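PDB 5GIV: carboxypeptidase 1 from Deinococcus radiodurans str. R1, which probably acts as a zinc-dependent carboxypeptidase of the M32 family, releasing amino acids one at a time from peptide C-termini with broad specificity but sparing proline. Local coordinates for residues A97-A102 / S147-F152; R106-H111 / L139-Q144; G113-A118 / H409-P414; L428-Y433 / G487-Y492. All blocks are in the same frame, centred on the assembly; numbering follows the deposited sequence.

Contact 1. Residues A97-A102 / S147-F152; sequences ATRIPA and SYFPEF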
# COMPACT_ATOMS: atom_id res chain seq x y z
N ALA A 97 -6.07 -8.24 -26.87
CA ALA A 97 -4.76 -7.97 -26.30
C ALA A 97 -3.65 -8.23 -27.30
O ALA A 97 -2.62 -7.54 -27.28
CB ALA A 97 -4.54 -8.81 -25.04
N THR A 98 -3.83 -9.20 -28.20
CA THR A 98 -2.83 -9.50 -29.22
C THR A 98 -3.07 -8.74 -30.51
O THR A 98 -2.15 -8.64 -31.33
CB THR A 98 -2.80 -11.01 -29.55
OG1 THR A 98 -4.09 -11.44 -30.03
CG2 THR A 98 -2.42 -11.82 -28.32
N ARG A 99 -4.26 -8.17 -30.69
CA ARG A 99 -4.54 -7.42 -31.91
C ARG A 99 -3.64 -6.20 -32.02
O ARG A 99 -3.22 -5.83 -33.12
CB ARG A 99 -6.01 -6.99 -31.93
CG ARG A 99 -6.45 -6.34 -33.23
CD ARG A 99 -6.77 -7.40 -34.28
NE ARG A 99 -7.97 -8.15 -33.90
CZ ARG A 99 -9.21 -7.78 -34.21
NH1 ARG A 99 -9.44 -6.68 -34.91
NH2 ARG A 99 -10.24 -8.52 -33.81
N ILE A 100 -3.36 -5.55 -30.90
CA ILE A 100 -2.59 -4.31 -30.89
C ILE A 100 -1.12 -4.67 -30.66
O ILE A 100 -0.81 -5.31 -29.64
CB ILE A 100 -3.10 -3.34 -29.82
CG1 ILE A 100 -4.60 -3.11 -30.00
CG2 ILE A 100 -2.33 -2.02 -29.88
CD1 ILE A 100 -5.22 -2.25 -28.93
N PRO A 101 -0.22 -4.28 -31.55
CA PRO A 101 1.20 -4.61 -31.37
C PRO A 101 1.75 -4.09 -30.05
O PRO A 101 1.41 -2.98 -29.62
CB PRO A 101 1.88 -3.92 -32.57
CG PRO A 101 0.80 -3.74 -33.57
CD PRO A 101 -0.46 -3.53 -32.80
N ALA A 102 2.61 -4.89 -29.42
CA ALA A 102 3.21 -4.50 -28.15
C ALA A 102 3.98 -3.18 -28.28
O ALA A 102 3.99 -2.36 -27.35
CB ALA A 102 4.14 -5.60 -27.63
N SER A 147 -7.84 1.72 -35.49
CA SER A 147 -7.68 1.11 -36.81
C SER A 147 -7.25 -0.34 -36.73
O SER A 147 -7.41 -1.07 -37.71
CB SER A 147 -6.69 1.92 -37.65
OG SER A 147 -5.37 1.79 -37.17
N TYR A 148 -6.70 -0.79 -35.59
CA TYR A 148 -6.41 -2.20 -35.42
C TYR A 148 -7.67 -3.04 -35.27
O TYR A 148 -7.57 -4.28 -35.22
CB TYR A 148 -5.51 -2.44 -34.21
CG TYR A 148 -4.12 -1.91 -34.38
CD1 TYR A 148 -3.23 -2.49 -35.28
CD2 TYR A 148 -3.67 -0.84 -33.62
CE1 TYR A 148 -1.95 -2.00 -35.44
CE2 TYR A 148 -2.39 -0.34 -33.77
CZ TYR A 148 -1.54 -0.93 -34.67
OH TYR A 148 -0.26 -0.44 -34.81
N PHE A 149 -8.84 -2.42 -35.19
CA PHE A 149 -10.12 -3.12 -35.06
C PHE A 149 -11.06 -2.64 -36.17
O PHE A 149 -12.04 -1.92 -35.92
CB PHE A 149 -10.71 -2.90 -33.66
CG PHE A 149 -9.85 -3.47 -32.57
CD1 PHE A 149 -8.75 -2.76 -32.09
CD2 PHE A 149 -10.13 -4.71 -32.03
CE1 PHE A 149 -7.95 -3.29 -31.10
CE2 PHE A 149 -9.33 -5.25 -31.03
CZ PHE A 149 -8.24 -4.53 -30.56
N PRO A 150 -10.77 -3.02 -37.42
CA PRO A 150 -11.60 -2.56 -38.54
C PRO A 150 -13.03 -3.05 -38.49
O PRO A 150 -13.86 -2.50 -39.23
CB PRO A 150 -10.86 -3.12 -39.76
CG PRO A 150 -10.13 -4.31 -39.24
CD PRO A 150 -9.71 -3.95 -37.85
N GLU A 151 -13.36 -4.03 -37.66
CA GLU A 151 -14.77 -4.41 -37.54
C GLU A 151 -15.64 -3.25 -37.06
O GLU A 151 -16.87 -3.34 -37.17
CB GLU A 151 -14.93 -5.61 -36.60
CG GLU A 151 -14.21 -5.46 -35.28
CD GLU A 151 -12.77 -5.89 -35.40
OE1 GLU A 151 -12.33 -6.77 -34.64
OE2 GLU A 151 -12.09 -5.35 -36.30
N PHE A 152 -15.05 -2.18 -36.55
CA PHE A 152 -15.79 -0.95 -36.24
C PHE A 152 -15.46 0.05 -37.34
O PHE A 152 -14.37 0.64 -37.35
CB PHE A 152 -15.45 -0.41 -34.86
CG PHE A 152 -15.70 -1.38 -33.75
CD1 PHE A 152 -16.97 -1.50 -33.20
CD2 PHE A 152 -14.68 -2.19 -33.27
CE1 PHE A 152 -17.23 -2.41 -32.19
CE2 PHE A 152 -14.93 -3.10 -32.26
CZ PHE A 152 -16.20 -3.21 -31.71

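Contact 2. Residues R106-H111 / L139-Q144; sequences REFSGH and LDLSLQ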
# COMPACT_ATOMS: atom_id res chain seq x y z
N ARG A 106 3.24 0.25 -25.84
CA ARG A 106 4.23 1.00 -25.07
C ARG A 106 4.30 2.46 -25.50
O ARG A 106 4.41 3.35 -24.66
CB ARG A 106 5.60 0.33 -25.20
CG ARG A 106 5.74 -0.96 -24.38
CD ARG A 106 7.17 -1.49 -24.42
NE ARG A 106 7.54 -1.89 -25.77
CZ ARG A 106 7.39 -3.12 -26.25
NH1 ARG A 106 6.88 -4.08 -25.48
NH2 ARG A 106 7.74 -3.40 -27.50
N GLU A 107 4.25 2.72 -26.81
CA GLU A 107 4.31 4.10 -27.27
C GLU A 107 3.13 4.91 -26.74
O GLU A 107 3.30 6.01 -26.21
CB GLU A 107 4.36 4.14 -28.80
CG GLU A 107 4.50 5.55 -29.36
CD GLU A 107 4.18 5.66 -30.84
OE1 GLU A 107 3.69 4.67 -31.43
OE2 GLU A 107 4.44 6.74 -31.43
N PHE A 108 1.92 4.37 -26.89
CA PHE A 108 0.73 5.05 -26.39
C PHE A 108 0.80 5.24 -24.87
O PHE A 108 0.51 6.32 -24.35
CB PHE A 108 -0.52 4.26 -26.78
CG PHE A 108 -1.77 5.09 -26.91
CD1 PHE A 108 -1.83 6.36 -26.38
CD2 PHE A 108 -2.88 4.60 -27.57
CE1 PHE A 108 -2.98 7.12 -26.50
CE2 PHE A 108 -4.03 5.35 -27.70
CZ PHE A 108 -4.08 6.62 -27.16
N SER A 109 1.20 4.19 -24.15
CA SER A 109 1.32 4.27 -22.70
C SER A 109 2.35 5.31 -22.28
O SER A 109 2.11 6.08 -21.34
CB SER A 109 1.68 2.90 -22.14
OG SER A 109 2.15 3.01 -20.81
N GLY A 110 3.49 5.37 -22.97
CA GLY A 110 4.50 6.35 -22.62
C GLY A 110 4.06 7.77 -22.93
O GLY A 110 4.35 8.70 -22.17
N HIS A 111 3.34 7.95 -24.04
CA HIS A 111 2.89 9.29 -24.41
C HIS A 111 1.87 9.82 -23.41
O HIS A 111 2.00 10.94 -22.92
CB HIS A 111 2.30 9.29 -25.82
CG HIS A 111 1.57 10.54 -26.16
ND1 HIS A 111 2.22 11.70 -26.52
CD2 HIS A 111 0.25 10.83 -26.17
CE1 HIS A 111 1.32 12.65 -26.76
NE2 HIS A 111 0.12 12.14 -26.55
N LEU A 139 -4.74 12.29 -30.24
CA LEU A 139 -5.80 12.06 -31.21
C LEU A 139 -5.34 11.15 -32.33
O LEU A 139 -6.07 10.24 -32.74
CB LEU A 139 -6.30 13.38 -31.79
CG LEU A 139 -7.38 13.18 -32.85
CD1 LEU A 139 -8.62 12.53 -32.25
CD2 LEU A 139 -7.74 14.50 -33.52
N ASP A 140 -4.12 11.35 -32.82
CA ASP A 140 -3.58 10.51 -33.89
C ASP A 140 -3.42 9.07 -33.40
O ASP A 140 -3.81 8.13 -34.09
CB ASP A 140 -2.26 11.09 -34.39
CG ASP A 140 -1.51 10.14 -35.32
OD1 ASP A 140 -1.96 9.94 -36.47
OD2 ASP A 140 -0.45 9.62 -34.90
N LEU A 141 -2.86 8.89 -32.21
CA LEU A 141 -2.73 7.55 -31.65
C LEU A 141 -4.10 6.92 -31.35
O LEU A 141 -4.25 5.70 -31.46
CB LEU A 141 -1.88 7.58 -30.38
CG LEU A 141 -0.41 7.98 -30.56
CD1 LEU A 141 0.28 8.15 -29.21
CD2 LEU A 141 0.32 6.96 -31.43
N SER A 142 -5.09 7.71 -30.94
CA SER A 142 -6.42 7.15 -30.71
C SER A 142 -7.01 6.59 -32.00
O SER A 142 -7.57 5.49 -32.02
CB SER A 142 -7.37 8.20 -30.11
OG SER A 142 -6.92 8.62 -28.83
N LEU A 143 -6.87 7.33 -33.10
CA LEU A 143 -7.35 6.83 -34.38
C LEU A 143 -6.57 5.60 -34.82
O LEU A 143 -7.15 4.63 -35.34
CB LEU A 143 -7.25 7.93 -35.43
CG LEU A 143 -8.24 9.07 -35.24
CD1 LEU A 143 -7.87 10.22 -36.15
CD2 LEU A 143 -9.67 8.58 -35.53
N GLN A 144 -5.25 5.60 -34.59
CA GLN A 144 -4.44 4.45 -34.95
C GLN A 144 -4.83 3.22 -34.14
O GLN A 144 -4.95 2.12 -34.70
CB GLN A 144 -2.96 4.77 -34.73
CG GLN A 144 -2.05 3.66 -35.18
CD GLN A 144 -0.61 4.08 -35.22
OE1 GLN A 144 -0.29 5.27 -35.21
NE2 GLN A 144 0.29 3.09 -35.29

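Contact 3. Residues G113-A118 / H409-P414; sequences GQSYSA and HWYFGP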
# COMPACT_ATOMS: atom_id res chain seq x y z
N GLY A 113 1.48 9.01 -20.47
CA GLY A 113 2.16 9.30 -19.22
C GLY A 113 2.80 10.68 -19.22
O GLY A 113 2.73 11.40 -18.23
N GLN A 114 3.40 11.06 -20.35
CA GLN A 114 3.99 12.39 -20.47
C GLN A 114 2.91 13.46 -20.61
O GLN A 114 3.04 14.55 -20.05
CB GLN A 114 4.94 12.44 -21.66
CG GLN A 114 6.14 11.52 -21.52
CD GLN A 114 7.17 11.73 -22.62
OE1 GLN A 114 8.38 11.70 -22.37
NE2 GLN A 114 6.70 11.93 -23.85
N SER A 115 1.84 13.16 -21.36
CA SER A 115 0.70 14.06 -21.44
C SER A 115 0.12 14.32 -20.05
O SER A 115 -0.11 15.48 -19.66
CB SER A 115 -0.36 13.47 -22.37
OG SER A 115 -1.52 14.28 -22.41
N TYR A 116 -0.11 13.26 -19.29
CA TYR A 116 -0.68 13.41 -17.96
C TYR A 116 0.20 14.28 -17.07
O TYR A 116 -0.29 15.20 -16.41
CB TYR A 116 -0.91 12.03 -17.32
CG TYR A 116 -1.29 12.15 -15.87
CD1 TYR A 116 -2.57 12.54 -15.49
CD2 TYR A 116 -0.36 11.89 -14.87
CE1 TYR A 116 -2.92 12.65 -14.17
CE2 TYR A 116 -0.70 12.01 -13.54
CZ TYR A 116 -1.99 12.39 -13.19
OH TYR A 116 -2.33 12.51 -11.87
N SER A 117 1.50 13.99 -17.03
CA SER A 117 2.39 14.78 -16.19
C SER A 117 2.37 16.25 -16.59
O SER A 117 2.30 17.14 -15.73
CB SER A 117 3.81 14.21 -16.22
OG SER A 117 3.83 12.95 -15.59
N ALA A 118 2.45 16.54 -17.89
CA ALA A 118 2.37 17.93 -18.34
C ALA A 118 1.03 18.56 -17.96
O ALA A 118 0.96 19.76 -17.65
CB ALA A 118 2.61 18.01 -19.85
N HIS A 409 -9.37 12.88 -18.60
CA HIS A 409 -9.52 11.72 -19.49
C HIS A 409 -8.68 11.85 -20.76
O HIS A 409 -7.87 10.97 -21.07
CB HIS A 409 -11.00 11.50 -19.82
CG HIS A 409 -11.86 11.28 -18.61
ND1 HIS A 409 -11.93 12.18 -17.57
CD2 HIS A 409 -12.67 10.25 -18.27
CE1 HIS A 409 -12.76 11.73 -16.65
NE2 HIS A 409 -13.21 10.55 -17.05
N TRP A 410 -8.85 12.95 -21.50
CA TRP A 410 -8.14 13.10 -22.77
C TRP A 410 -6.64 13.33 -22.61
O TRP A 410 -5.91 13.30 -23.61
CB TRP A 410 -8.73 14.26 -23.57
CG TRP A 410 -10.18 14.10 -23.90
CD1 TRP A 410 -10.89 12.93 -23.96
CD2 TRP A 410 -11.11 15.15 -24.22
NE1 TRP A 410 -12.20 13.19 -24.29
CE2 TRP A 410 -12.36 14.54 -24.46
CE3 TRP A 410 -11.00 16.54 -24.33
CZ2 TRP A 410 -13.49 15.27 -24.80
CZ3 TRP A 410 -12.13 17.26 -24.67
CH2 TRP A 410 -13.36 16.63 -24.90
N TYR A 411 -6.15 13.53 -21.38
CA TYR A 411 -4.73 13.76 -21.17
C TYR A 411 -4.00 12.56 -20.59
O TYR A 411 -2.76 12.54 -20.61
CB TYR A 411 -4.53 14.97 -20.25
CG TYR A 411 -5.24 16.20 -20.75
CD1 TYR A 411 -4.66 17.02 -21.71
CD2 TYR A 411 -6.51 16.52 -20.29
CE1 TYR A 411 -5.32 18.13 -22.18
CE2 TYR A 411 -7.17 17.62 -20.75
CZ TYR A 411 -6.57 18.42 -21.69
OH TYR A 411 -7.23 19.53 -22.16
N PHE A 412 -4.73 11.57 -20.08
CA PHE A 412 -4.15 10.35 -19.53
C PHE A 412 -4.69 9.11 -20.24
O PHE A 412 -4.59 8.01 -19.70
CB PHE A 412 -4.41 10.27 -18.03
CG PHE A 412 -3.50 9.33 -17.30
CD1 PHE A 412 -2.30 8.93 -17.87
CD2 PHE A 412 -3.84 8.84 -16.05
CE1 PHE A 412 -1.45 8.06 -17.20
CE2 PHE A 412 -3.00 7.97 -15.37
CZ PHE A 412 -1.80 7.58 -15.95
N GLY A 413 -5.27 9.28 -21.41
CA GLY A 413 -5.84 8.19 -22.15
C GLY A 413 -6.31 8.62 -23.52
O GLY A 413 -6.07 9.75 -23.95
N PRO A 414 -7.00 7.73 -24.23
CA PRO A 414 -7.43 8.05 -25.59
C PRO A 414 -8.51 9.11 -25.58
O PRO A 414 -9.18 9.36 -24.57
CB PRO A 414 -7.98 6.72 -26.11
CG PRO A 414 -7.52 5.67 -25.14
CD PRO A 414 -7.41 6.38 -23.82
O HOH W 1 -3.50 14.04 -24.46

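Contact 4. Residues L428-Y433 / G487-Y492; sequences LSAQFY and GPYLKY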
# COMPACT_ATOMS: atom_id res chain seq x y z
N LEU A 428 -29.14 3.54 -16.16
CA LEU A 428 -29.32 2.18 -15.65
C LEU A 428 -29.58 2.15 -14.15
O LEU A 428 -30.22 1.22 -13.66
CB LEU A 428 -28.10 1.33 -16.00
CG LEU A 428 -27.98 0.91 -17.47
CD1 LEU A 428 -26.73 0.09 -17.68
CD2 LEU A 428 -29.21 0.12 -17.90
N SER A 429 -29.11 3.16 -13.41
CA SER A 429 -29.30 3.16 -11.96
C SER A 429 -30.78 3.08 -11.60
O SER A 429 -31.18 2.28 -10.74
CB SER A 429 -28.66 4.40 -11.33
OG SER A 429 -29.33 5.60 -11.70
N ALA A 430 -31.62 3.90 -12.24
CA ALA A 430 -33.06 3.86 -11.97
C ALA A 430 -33.72 2.61 -12.54
O ALA A 430 -34.69 2.10 -11.95
CB ALA A 430 -33.74 5.11 -12.54
N GLN A 431 -33.24 2.12 -13.68
CA GLN A 431 -33.80 0.90 -14.26
C GLN A 431 -33.54 -0.29 -13.35
O GLN A 431 -34.45 -1.08 -13.08
CB GLN A 431 -33.21 0.68 -15.66
CG GLN A 431 -33.75 -0.53 -16.43
CD GLN A 431 -33.37 -0.50 -17.92
OE1 GLN A 431 -32.97 0.54 -18.44
NE2 GLN A 431 -33.49 -1.64 -18.60
N PHE A 432 -32.31 -0.44 -12.86
CA PHE A 432 -32.03 -1.51 -11.91
C PHE A 432 -32.82 -1.31 -10.63
O PHE A 432 -33.37 -2.27 -10.07
CB PHE A 432 -30.54 -1.58 -11.59
CG PHE A 432 -29.73 -2.27 -12.64
CD1 PHE A 432 -30.03 -3.58 -13.00
CD2 PHE A 432 -28.68 -1.63 -13.26
CE1 PHE A 432 -29.29 -4.22 -13.97
CE2 PHE A 432 -27.93 -2.27 -14.23
CZ PHE A 432 -28.24 -3.57 -14.59
N TYR A 433 -32.90 -0.08 -10.15
CA TYR A 433 -33.54 0.16 -8.87
C TYR A 433 -35.02 -0.20 -8.92
O TYR A 433 -35.54 -0.86 -8.01
CB TYR A 433 -33.36 1.61 -8.47
CG TYR A 433 -33.93 1.95 -7.13
CD1 TYR A 433 -33.20 1.73 -5.97
CD2 TYR A 433 -35.22 2.48 -7.02
CE1 TYR A 433 -33.72 2.05 -4.73
CE2 TYR A 433 -35.75 2.80 -5.78
CZ TYR A 433 -34.99 2.59 -4.64
OH TYR A 433 -35.51 2.90 -3.41
N GLY A 487 -36.67 5.38 -19.68
CA GLY A 487 -37.98 5.53 -19.11
C GLY A 487 -37.94 5.63 -17.60
O GLY A 487 -38.33 6.64 -17.02
N PRO A 488 -37.48 4.56 -16.94
CA PRO A 488 -37.46 4.58 -15.47
C PRO A 488 -36.66 5.75 -14.92
O PRO A 488 -37.04 6.33 -13.89
CB PRO A 488 -36.84 3.22 -15.11
CG PRO A 488 -37.09 2.36 -16.32
CD PRO A 488 -37.00 3.28 -17.50
N TYR A 489 -35.57 6.10 -15.60
CA TYR A 489 -34.74 7.22 -15.18
C TYR A 489 -35.50 8.54 -15.24
O TYR A 489 -35.51 9.30 -14.27
CB TYR A 489 -33.49 7.28 -16.06
CG TYR A 489 -32.50 8.38 -15.76
CD1 TYR A 489 -31.94 8.52 -14.49
CD2 TYR A 489 -32.06 9.24 -16.76
CE1 TYR A 489 -31.02 9.52 -14.22
CE2 TYR A 489 -31.14 10.24 -16.51
CZ TYR A 489 -30.61 10.37 -15.24
OH TYR A 489 -29.69 11.35 -14.98
N LEU A 490 -36.16 8.82 -16.36
CA LEU A 490 -36.88 10.09 -16.49
C LEU A 490 -38.08 10.13 -15.56
O LEU A 490 -38.41 11.19 -15.01
CB LEU A 490 -37.30 10.32 -17.94
CG LEU A 490 -36.13 10.45 -18.92
CD1 LEU A 490 -36.65 10.68 -20.34
CD2 LEU A 490 -35.15 11.56 -18.50
N LYS A 491 -38.74 9.00 -15.36
CA LYS A 491 -39.86 8.97 -14.43
C LYS A 491 -39.40 9.29 -13.02
O LYS A 491 -40.06 10.04 -12.29
CB LYS A 491 -40.55 7.61 -14.46
CG LYS A 491 -41.71 7.55 -13.49
CD LYS A 491 -42.38 6.18 -13.45
CE LYS A 491 -43.44 6.19 -12.35
NZ LYS A 491 -43.99 4.84 -12.02
N TYR A 492 -38.26 8.73 -12.61
CA TYR A 492 -37.74 8.95 -11.27
C TYR A 492 -37.42 10.42 -11.03
O TYR A 492 -37.78 10.98 -9.99
CB TYR A 492 -36.51 8.07 -11.03
CG TYR A 492 -35.50 8.65 -10.06
CD1 TYR A 492 -35.79 8.76 -8.71
CD2 TYR A 492 -34.24 9.07 -10.50
CE1 TYR A 492 -34.89 9.28 -7.82
CE2 TYR A 492 -33.32 9.59 -9.61
CZ TYR A 492 -33.65 9.70 -8.27
OH TYR A 492 -32.76 10.23 -7.37

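Contact 1. Residues A97-A102 / S147-F152
Arg-99 reaches across to the 147-152 loop and meets it with its guanidinium group and with its aliphatic stem. NH1 and NH2 converge on one carboxylate oxygen of Glu-151: NH2 lies 2.8 Å from OE1, nearly along the C-O axis, and NH1 2.9 Å from the same OE1, on its syn lone pair. Both bonds run in the guanidinium plane, which is only 24° from the carboxylate plane, the evidence for an end-on salt bridge. NH1 also donates to Tyr-148 O at 3.1 Å, on a lone pair in the carbonyl plane. Nearer the backbone, CG rests over the Phe-149 ring, 3.9 Å from its centroid, a CH-pi contact, and CD2 of that ring lies against one guanidinium face. The route is set by CG standing anti to the backbone N (chi1 -174°) and by bends at chi2 and chi3. An alanine here would remove the guanidinium and would probably leave the Glu-151 carboxylate without its countercharge in this contact and one Phe-149 face less covered. Alongside, Ile-100 CG1 abuts the edge of the Phe-149 ring, 3.5 Å from CE1, while Pro-101 CD sits over a face of Tyr-148, 3.6 Å from its centroid. In the second shell Glu-95 forms a salt bridge with Arg-99 NE, and Tyr-158 stacks on Phe-149. The contact thus joins the break between helix 81-99 and helix 102-122, where Pro-101 takes the N-cap position of helix 102-122, to the type I turn 149-152 that leads from helix 128-147 toward helix 155-163.

Contact 2. Residues R106-H111 / L139-Q144
Leu-141 enters the angle between Glu-107, Phe-108 and His-111, and its atoms can be followed outward one by one. CB stands almost squarely over the Phe-108 ring, 3.9 Å from the centroid and 6° off the normal, a CH-pi contact centred on the face. CG, placed beside the backbone N (chi1 -65°), carries its two methyls to different partners: CD1 comes 4.0 Å from Phe-108 CD1 and 4.1 Å from His-111 CD2, whereas CD2 faces the Glu-107 carboxylate, 4.1 Å from OE1. The Phe-108 and Leu-141 side chains run alongside one another, pointing opposite ways, and the far end of the ring reaches the next residue, CZ lying 3.9 Å from Ser-142 OG near the ring plane. A serine in place of Phe-108 would probably open a gap beside Leu-141 CB and leave Leu-141 CD1 with His-111 as its remaining neighbour across the contact. The segment axes approach to 10.9 Å at 149°, so the two segments run roughly antiparallel, in consecutive helices, and side chains bridge the separation. The polar ends near this apolar centre look to other partners: His-111 NE2 bonds to Thr-138 OG1 and Tyr-134 O, and Ser-142 OG to Thr-138 O and the Ile-415 backbone N. Chemically, then, cohesion between these two segments rests on dispersion and CH-pi contact, while hydrogen bonding is likely to hold the flanking imidazole and hydroxyl in place.

Contact 3. Residues G113-A118 / H409-P414
Tyr-116 and Phe-412 lay their rings face to face, centroids 4.5 Å apart and planes inclined at 29°, so the stack is open at an angle and not strictly parallel. It is also offset: Tyr-116 CG lies 3.8 Å above the Phe-412 plane, displaced toward the rim, and Phe-412 CD2 stands over a face of the Tyr-116 ring. The side chains cross obliquely, and the closest approach is made by Tyr-116 CB, 3.4 Å from Phe-412 CD1. In Tyr-116 CG lies opposite its own backbone N (chi1 171°), which directs the ring to Phe-412. One residue earlier on each segment the meeting turns polar. Ser-115 OG donates to Tyr-411 O at 2.8 Å, tilted 17° from the carbonyl plane, and OG also lies near the plane of the Tyr-411 ring, at its edge. A water donates to the same hydroxyl at 2.9 Å and to Trp-410 O at 2.7 Å, so the serine is linked to two successive carbonyls of the loop, once directly and once through solvent. The Tyr-411 ring itself leads away, stacking on Trp-119 and bonding through OH to Ala-404 O. The chemistry is therefore divided: a buried serine hydroxyl acts as both donor and acceptor and serves the carbonyls of Trp-410 and Tyr-411, whereas the aromatic stack joins partly exposed Tyr-116 to exposed Phe-412. Together they fasten the 409-414 loop along helix 102-122, each a union between residues 296 positions apart.

Contact 4. Residues L428-Y433 / G487-Y492
Ala-430 presses its CB against the backbone of Tyr-489, 3.5 Å from CA, and a side chain this small is consistent with the close approach of the helices. The segment axes pass 7.4 Å apart and cross at 94°, nearly perpendicular, with the CA atoms of Ala-430 and Tyr-489 only 4.9 Å from each other. The same methyl touches Pro-488 O at 3.8 Å, so it sits against one turn of the second helix. It also approaches the Tyr-489 ring near its plane, at the edge. Beside this tight point Pro-488 lays its ring against the backbone of the first helix, CB 3.9 Å from Gln-431 CA. Away from the crossing the fit slackens at Tyr-492, partly exposed, whose nearest atom to Ala-430 CB is its own CB at 4.3 Å. The polar ends are engaged outside the contact: the hydroxyl of Tyr-492 by Glu-354 and Lys-496, that of buried Tyr-489 by Asn-358 ND2, and the Gln-431 amide by the end of helix 472-480 and the residues leading into helix 487-501, through Thr-480 OG1, Ala-483 O and Thr-485 N. The crossing thus sets the start of C-terminal helix 487-501 on helix 420-439. Tyr-489 is about 10 Å, side chain to side chain, from the zinc ligand Glu-296; helix 292-306, which carries that ligand, packs on Leu-428, Phe-432 and Tyr-492, while helix 169-193 flanks Tyr-489 and Leu-490.

Overall arrangement
Contacts 1, 2 and 3 lie in one region of this mainly helical chain, whereas contact 4 lies apart. Centres of contacts 1 and 2, which adjoin through the chain, are 13 Å apart and those of 2 and 3 10 Å; the latter two share helix 102-122 and touch directly, Ser-142 OG coming 3.3 Å from Pro-414 CA. Along the sequence contact 2 falls within the span that contact 1 closes, while contact 3 crosses both by bringing in the distant 409-414 loop. Contact 4 follows all three in series, its centre about 34 Å from that of contact 3 across the chain's centre. Contact 3 alone of the four ties an early helix to a late loop. Contacts 1 to 3 are away from the zinc site; in contact 4 the Tyr-489 side chain is about 13 Å from the ion.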